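Local coordinates for ABC transporter periplasmic-binding protein YTFQ (Escherichia coli, PDB 2VK2) that binds alpha- and beta-galactofuranose in the periplasm as the solute-binding component of an ABC transporter for galactofuranose uptake, at residues Ala197-Asp200 with Asp201-Ile204; Ser167-Thr171 with Arg172-Lys176. One frame throughout, in Å; residues are numbered along the deposited sequence.

Interaction 1 (Ala197-Asp200 with Asp201-Ile204); sequences AHND and DMVI. With GZL (beta-D-galactofuranose), chain B.
Asn-199 caps the helix that starts with Asp-200, and its side chain meets Met-202 and the bound sugar. This is an N-cap in the short loop between strand 194-197 and helix 200-212, in a periplasmic binding protein of the bacterial solute-binding protein 2 family. Asn-199 can be followed outward from CB, which lies 3.6 Å from O2 of the galactofuranose. With chi1 at 78°, CG sits between the backbone N and the carbonyl carbon. That turn swings the amide back over the first helical turn. OD1 then accepts from Met-202 N at 3.0 Å. The N-H points well at the oxygen, at 162°, but the donor stands above the carbonyl plane and not on a lone pair. The same OD1 is approached by Met-202 CG. Met-202 crosses the asparagine at about a right angle, and its bend at chi3 brings CE in beside the backbone N of Asn-199 and 3.9 Å from His-198 CB. On the other branch, ND2 donates to Phe-170 O as well as to the sugar. These bonds tell the oxygen from the nitrogen and should hold the amide in this orientation.

Behind the cap, Ala-197 CB packs against Val-203 CG2 at 3.6 Å, which joins the strand end to the helix. Ile-204 N donates to Asp-200 O at 2.8 Å. The carboxylate of Asp-200 turns away from it and takes bonds from Ser-225 OG, Ser-244 OG and Val-229 N. In the conformer given, Asp-201 OD2 accepts from Gly-15 N of the sugar site. The sugar bond itself is nearly straight: Asn-199 ND2 to galactofuranose O2 measures 3.0 Å at 174°.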
ATOM      1  N   ALA A 197      -9.877  -3.561  -5.166  1.00  7.37           N
ATOM      2  CA  ALA A 197      -8.723  -4.203  -4.553  1.00  7.71           C
ATOM      3  C   ALA A 197      -7.883  -3.156  -3.843  1.00  7.56           C
ATOM      4  O   ALA A 197      -7.613  -2.085  -4.387  1.00  7.62           O
ATOM      5  CB  ALA A 197      -7.901  -4.931  -5.594  1.00  7.83           C
ATOM      6  N   HIS A 198      -7.453  -3.472  -2.626  1.00  7.38           N
ATOM      7  CA  HIS A 198      -6.655  -2.533  -1.837  1.00  7.42           C
ATOM      8  C   HIS A 198      -5.278  -2.263  -2.432  1.00  7.46           C
ATOM      9  O   HIS A 198      -4.651  -1.273  -2.082  1.00  7.90           O
ATOM     10  CB  HIS A 198      -6.522  -3.017  -0.397  1.00  7.36           C
ATOM     11  CG  HIS A 198      -7.804  -2.978   0.366  1.00  7.12           C
ATOM     12  ND1 HIS A 198      -7.864  -3.248   1.714  1.00  7.45           N
ATOM     13  CD2 HIS A 198      -9.069  -2.685  -0.021  1.00  7.44           C
ATOM     14  CE1 HIS A 198      -9.116  -3.144   2.121  1.00  7.79           C
ATOM     15  NE2 HIS A 198      -9.867  -2.797   1.092  1.00  7.77           N
ATOM     16  N   ASN A 199      -4.809  -3.127  -3.330  1.00  7.48           N
ATOM     17  CA  ASN A 199      -3.689  -2.766  -4.192  1.00  7.47           C
ATOM     18  C   ASN A 199      -3.882  -3.242  -5.625  1.00  7.79           C
ATOM     19  O   ASN A 199      -4.699  -4.124  -5.895  1.00  7.52           O
ATOM     20  CB  ASN A 199      -2.320  -3.183  -3.605  1.00  7.42           C
ATOM     21  CG  ASN A 199      -1.996  -4.668  -3.764  1.00  7.29           C
ATOM     22  OD1 ASN A 199      -2.852  -5.491  -4.063  1.00  8.33           O
ATOM     23  ND2 ASN A 199      -0.736  -5.011  -3.519  1.00  7.09           N
ATOM     24  N   ASP A 200      -3.138  -2.620  -6.537  1.00  7.82           N
ATOM     25  CA  ASP A 200      -3.182  -2.976  -7.955  1.00  8.09           C
ATOM     26  C   ASP A 200      -2.864  -4.445  -8.196  1.00  8.36           C
ATOM     27  O   ASP A 200      -3.519  -5.092  -9.005  1.00  8.17           O
ATOM     28  CB  ASP A 200      -2.169  -2.160  -8.768  1.00  8.08           C
ATOM     29  CG  ASP A 200      -2.523  -0.686  -8.886  1.00  7.75           C
ATOM     30  OD1 ASP A 200      -3.703  -0.285  -8.767  1.00  7.97           O
ATOM     31  OD2 ASP A 200      -1.580   0.082  -9.132  1.00  8.51           O
ATOM     32  N   ASP A 201      -1.846  -4.966  -7.513  0.50  8.44           N
ATOM     33  CA  ASP A 201      -1.401  -6.342  -7.750  0.50  8.66           C
ATOM     34  C   ASP A 201      -2.530  -7.351  -7.565  0.50  8.51           C
ATOM     35  O   ASP A 201      -2.717  -8.229  -8.403  0.50  8.66           O
ATOM     36  CB  ASP A 201      -0.207  -6.710  -6.859  0.50  8.79           C
ATOM     37  CG  ASP A 201       1.116  -6.199  -7.408  0.50  9.23           C
ATOM     38  OD1 ASP A 201       1.140  -5.112  -8.021  0.50  9.82           O
ATOM     39  OD2 ASP A 201       2.139  -6.888  -7.220  0.50  9.82           O
ATOM     40  N   MET A 202      -3.294  -7.217  -6.484  1.00  8.35           N
ATOM     41  CA  MET A 202      -4.442  -8.100  -6.262  1.00  8.18           C
ATOM     42  C   MET A 202      -5.460  -7.990  -7.396  1.00  8.46           C
ATOM     43  O   MET A 202      -6.010  -9.000  -7.827  1.00  8.62           O
ATOM     44  CB  MET A 202      -5.118  -7.810  -4.922  1.00  8.01           C
ATOM     45  CG  MET A 202      -4.348  -8.347  -3.729  1.00  7.64           C
ATOM     46  SD  MET A 202      -5.218  -8.153  -2.165  1.00  8.02           S
ATOM     47  CE  MET A 202      -5.469  -6.378  -2.124  1.00  8.06           C
ATOM     48  N   VAL A 203      -5.692  -6.772  -7.881  1.00  8.42           N
ATOM     49  CA  VAL A 203      -6.652  -6.563  -8.968  1.00  8.75           C
ATOM     50  C   VAL A 203      -6.121  -7.096 -10.307  1.00  8.95           C
ATOM     51  O   VAL A 203      -6.903  -7.509 -11.160  1.00  9.14           O
ATOM     52  CB  VAL A 203      -7.083  -5.073  -9.093  1.00  8.86           C
ATOM     53  CG1 VAL A 203      -6.493  -4.418 -10.337  1.00  9.28           C
ATOM     54  CG2 VAL A 203      -8.600  -4.965  -9.116  1.00  9.37           C
ATOM     55  N   ILE A 204      -4.803  -7.098 -10.485  1.00  9.01           N
ATOM     56  CA  ILE A 204      -4.198  -7.668 -11.691  1.00  9.50           C
ATOM     57  C   ILE A 204      -4.398  -9.187 -11.705  1.00  9.54           C
ATOM     58  O   ILE A 204      -4.683  -9.770 -12.753  1.00  9.69           O
ATOM     59  CB  ILE A 204      -2.708  -7.278 -11.810  1.00  9.50           C
ATOM     60  CG1 ILE A 204      -2.591  -5.779 -12.105  1.00 10.12           C
ATOM     61  CG2 ILE A 204      -2.029  -8.071 -12.917  1.00  9.98           C
ATOM     62  CD1 ILE A 204      -1.227  -5.197 -11.851  1.00 10.30           C
TER
HETATM   63  C6  GZL B1298       1.118   1.000   1.033  0.50  7.98           C
HETATM   64  C5  GZL B1298       1.229  -0.263   1.492  0.50  7.34           C
HETATM   65  C4  GZL B1298       0.818  -1.490   0.700  0.50  6.57           C
HETATM   66  C3  GZL B1298       0.574  -1.422  -0.782  0.50  7.04           C
HETATM   67  C2  GZL B1298       1.171  -2.438  -1.391  0.50  6.32           C
HETATM   68  O6  GZL B1298       1.477   2.048   1.781  0.50  8.31           O
HETATM   69  O5  GZL B1298       1.641  -0.466   2.748  0.50  5.34           O
HETATM   70  O4  GZL B1298       1.818  -2.512   0.817  0.50  6.19           O
HETATM   71  O3  GZL B1298      -0.210  -0.509  -1.346  0.50  6.48           O
HETATM   72  C1  GZL B1298       1.980  -3.218  -0.418  0.50  6.17           C
HETATM   73  O2  GZL B1298       1.136  -2.771  -2.682  0.50  4.73           O
HETATM   74  O1  GZL B1298       1.504  -4.553  -0.284  0.50  6.43           O

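Interaction 2 (Ser167-Thr171 with Arg172-Lys176); sequences SGDFT and RSKGK. With GZL (beta-D-galactofuranose), chain B.
Thr-171 and Lys-174 meet at the start of helix 172-185, where Thr-171 is the N-cap. A type I' turn from Gly-168 to Thr-171 leads into this helix. The threonine and lysine side chains run obliquely past each other. Thr-171 OG1 accepts from Lys-174 N at 3.1 Å and also touches Lys-174 CB. Its chi1 of 69° tucks OG1 in over the main chain, facing the amide of Lys-174. Thr-171 O takes the next bond, from Gly-175 N at 2.9 Å.

Lys-174 then folds back over the turn. Its CB lies 3.2 Å from Gly-168 O. Bends at chi2 and chi4 bring the ammonium group round to Asp-169. These two side chains are also aslant, and NZ meets OD2 from above the carboxylate plane, 46° out of it. The result is a salt bridge of 3.2 Å between Lys-174 NZ and Asp-169 OD2. A water that donates to Ser-167 O and accepts from NZ adds a second link, from the lysine to the end of strand 160-167. Ser-167 OG receives Asp-169 N in an ST turn, and Gly-136 O is its partner outside the turn.

Phe-170 leaves the turn on the sugar side, away from the helix. Galactofuranose C4 stands 4.0 Å above one face of the ring, offset toward the rim. The closest approach is from O1 of the sugar to Phe-170 CG, at 3.2 Å. The ring also touches Val-142 and Arg-146 of helix 141-153 and Met-202 of helix 200-212. Along helix 172-185, Arg-172 forms a salt bridge with Asp-231 of helix 230-237, and Lys-176 one with Glu-212 of helix 200-212.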
ATOM      1  N   SER A 167      -9.432 -10.977   2.369  1.00  9.97           N
ATOM      2  CA  SER A 167      -8.057 -10.555   2.141  1.00  9.96           C
ATOM      3  C   SER A 167      -7.431 -11.340   0.994  1.00 10.11           C
ATOM      4  O   SER A 167      -7.563 -12.562   0.917  1.00 10.48           O
ATOM      5  CB  SER A 167      -7.212 -10.736   3.403  1.00 10.08           C
ATOM      6  OG  SER A 167      -5.865 -10.371   3.153  1.00 10.54           O
ATOM      7  N   GLY A 168      -6.752 -10.620   0.106  1.00  9.98           N
ATOM      8  CA  GLY A 168      -5.921 -11.238  -0.916  1.00 10.07           C
ATOM      9  C   GLY A 168      -4.439 -11.073  -0.623  1.00 10.23           C
ATOM     10  O   GLY A 168      -3.613 -11.209  -1.524  1.00 10.36           O
ATOM     11  N   ASP A 169      -4.106 -10.744   0.627  1.00 10.43           N
ATOM     12  CA  ASP A 169      -2.715 -10.675   1.108  1.00 10.61           C
ATOM     13  C   ASP A 169      -1.815  -9.681   0.355  1.00 10.20           C
ATOM     14  O   ASP A 169      -0.590  -9.769   0.440  1.00  9.95           O
ATOM     15  CB  ASP A 169      -2.061 -12.069   1.077  1.00 11.28           C
ATOM     16  CG  ASP A 169      -2.837 -13.112   1.865  1.00 13.22           C
ATOM     17  OD1 ASP A 169      -3.731 -12.743   2.654  1.00 15.95           O
ATOM     18  OD2 ASP A 169      -2.544 -14.313   1.689  1.00 16.23           O
ATOM     19  N   PHE A 170      -2.418  -8.742  -0.375  1.00  9.65           N
ATOM     20  CA  PHE A 170      -1.688  -7.776  -1.207  1.00  9.58           C
ATOM     21  C   PHE A 170      -0.868  -8.410  -2.355  1.00  9.54           C
ATOM     22  O   PHE A 170      -0.000  -7.748  -2.925  1.00  9.59           O
ATOM     23  CB  PHE A 170      -0.771  -6.878  -0.340  1.00  9.30           C
ATOM     24  CG  PHE A 170      -1.467  -5.697   0.312  1.00  8.91           C
ATOM     25  CD1 PHE A 170      -2.339  -4.883  -0.404  1.00  9.08           C
ATOM     26  CD2 PHE A 170      -1.181  -5.357   1.632  1.00  9.26           C
ATOM     27  CE1 PHE A 170      -2.936  -3.783   0.190  1.00  9.14           C
ATOM     28  CE2 PHE A 170      -1.787  -4.259   2.232  1.00  9.42           C
ATOM     29  CZ  PHE A 170      -2.656  -3.467   1.505  1.00  9.38           C
ATOM     30  N   THR A 171      -1.151  -9.665  -2.710  1.00  9.59           N
ATOM     31  CA  THR A 171      -0.410 -10.334  -3.787  1.00  9.91           C
ATOM     32  C   THR A 171      -1.276 -10.619  -5.008  1.00 10.10           C
ATOM     33  O   THR A 171      -2.490 -10.785  -4.915  1.00  9.91           O
ATOM     34  CB  THR A 171       0.222 -11.670  -3.338  1.00 10.07           C
ATOM     35  OG1 THR A 171      -0.802 -12.640  -3.100  1.00 11.24           O
ATOM     36  CG2 THR A 171       1.059 -11.486  -2.084  1.00 10.40           C
ATOM     37  N   ARG A 172      -0.616 -10.693  -6.157  1.00 10.44           N
ATOM     38  CA  ARG A 172      -1.273 -11.043  -7.410  1.00 11.34           C
ATOM     39  C   ARG A 172      -1.849 -12.459  -7.360  1.00 11.18           C
ATOM     40  O   ARG A 172      -2.997 -12.681  -7.755  1.00 10.80           O
ATOM     41  CB  ARG A 172      -0.279 -10.906  -8.570  1.00 11.51           C
ATOM     42  CG  ARG A 172      -0.915 -10.884  -9.944  1.00 12.78           C
ATOM     43  CD  ARG A 172       0.106 -10.560 -11.028  1.00 13.80           C
ATOM     44  NE  ARG A 172       0.619  -9.190 -10.937  1.00 15.89           N
ATOM     45  CZ  ARG A 172       1.358  -8.594 -11.876  1.00 16.77           C
ATOM     46  NH1 ARG A 172       1.680  -9.234 -12.996  1.00 17.56           N
ATOM     47  NH2 ARG A 172       1.772  -7.347 -11.703  1.00 16.37           N
ATOM     48  N   SER A 173      -1.060 -13.403  -6.849  1.00 11.47           N
ATOM     49  CA  SER A 173      -1.471 -14.807  -6.825  0.50 11.64           C
ATOM     50  C   SER A 173      -2.686 -15.037  -5.925  1.00 11.68           C
ATOM     51  O   SER A 173      -3.632 -15.718  -6.323  1.00 11.78           O
ATOM     52  CB  SER A 173      -0.309 -15.712  -6.403  0.50 11.79           C
ATOM     53  OG  SER A 173       0.186 -15.358  -5.125  0.50 12.01           O
ATOM     54  N   LYS A 174      -2.671 -14.465  -4.725  1.00 11.78           N
ATOM     55  CA  LYS A 174      -3.794 -14.640  -3.804  1.00 11.66           C
ATOM     56  C   LYS A 174      -5.010 -13.824  -4.252  1.00 11.20           C
ATOM     57  O   LYS A 174      -6.148 -14.269  -4.095  1.00 10.80           O
ATOM     58  CB  LYS A 174      -3.387 -14.284  -2.372  1.00 12.18           C
ATOM     59  CG  LYS A 174      -4.447 -14.585  -1.314  1.00 12.68           C
ATOM     60  CD  LYS A 174      -4.625 -16.077  -1.074  1.00 14.71           C
ATOM     61  CE  LYS A 174      -5.696 -16.340  -0.026  1.00 15.41           C
ATOM     62  NZ  LYS A 174      -5.378 -15.714   1.285  1.00 17.44           N
ATOM     63  N   GLY A 175      -4.772 -12.642  -4.816  1.00 11.03           N
ATOM     64  CA  GLY A 175      -5.845 -11.854  -5.419  1.00 11.11           C
ATOM     65  C   GLY A 175      -6.598 -12.637  -6.482  1.00 11.22           C
ATOM     66  O   GLY A 175      -7.830 -12.624  -6.520  1.00 11.05           O
ATOM     67  N   LYS A 176      -5.853 -13.334  -7.341  1.00 11.41           N
ATOM     68  CA  LYS A 176      -6.456 -14.183  -8.368  1.00 11.83           C
ATOM     69  C   LYS A 176      -7.266 -15.321  -7.747  1.00 11.94           C
ATOM     70  O   LYS A 176      -8.402 -15.567  -8.145  1.00 12.09           O
ATOM     71  CB  LYS A 176      -5.381 -14.757  -9.298  1.00 11.99           C
ATOM     72  CG  LYS A 176      -5.948 -15.592 -10.440  1.00 12.16           C
ATOM     73  CD  LYS A 176      -4.866 -16.065 -11.389  1.00 12.60           C
ATOM     74  CE  LYS A 176      -5.465 -16.827 -12.555  1.00 13.58           C
ATOM     75  NZ  LYS A 176      -4.419 -17.384 -13.448  1.00 15.13           N
TER
HETATM   76  C6  GZL B1298       1.118   1.000   1.033  0.50  7.98           C
HETATM   77  C5  GZL B1298       1.229  -0.263   1.492  0.50  7.34           C
HETATM   78  C4  GZL B1298       0.818  -1.490   0.700  0.50  6.57           C
HETATM   79  C3  GZL B1298       0.574  -1.422  -0.782  0.50  7.04           C
HETATM   80  C2  GZL B1298       1.171  -2.438  -1.391  0.50  6.32           C
HETATM   81  O6  GZL B1298       1.477   2.048   1.781  0.50  8.31           O
HETATM   82  O5  GZL B1298       1.641  -0.466   2.748  0.50  5.34           O
HETATM   83  O4  GZL B1298       1.818  -2.512   0.817  0.50  6.19           O
HETATM   84  O3  GZL B1298      -0.210  -0.509  -1.346  0.50  6.48           O
HETATM   85  C1  GZL B1298       1.980  -3.218  -0.418  0.50  6.17           C
HETATM   86  O2  GZL B1298       1.136  -2.771  -2.682  0.50  4.73           O
HETATM   87  O1  GZL B1298       1.504  -4.553  -0.284  0.50  6.43           O
HETATM   88  O   HOH W   1      -8.052 -14.788   2.416  1.00 27.38           O

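In the fold
From the N terminus, the chain first builds much of the other lobe, including Glu-13, Asp-90 and Arg-91 of the sugar site. It then enters the lobe with the mixed sheet. Interaction 2 comes first, closing the short loop from edge strand 160-167 into helix 172-185. Interaction 1 follows, closing the loop from inner strand 194-197 into helix 200-212. The two lie in series and neither nests nor crosses. Strand 129-135 lies between the two strands in the sheet. Even so, the contacts touch: Met-202 SD packs on Gly-168 and Phe-170 N. Both contacts touch galactofuranose from the same lobe, through Asn-199 and Phe-170.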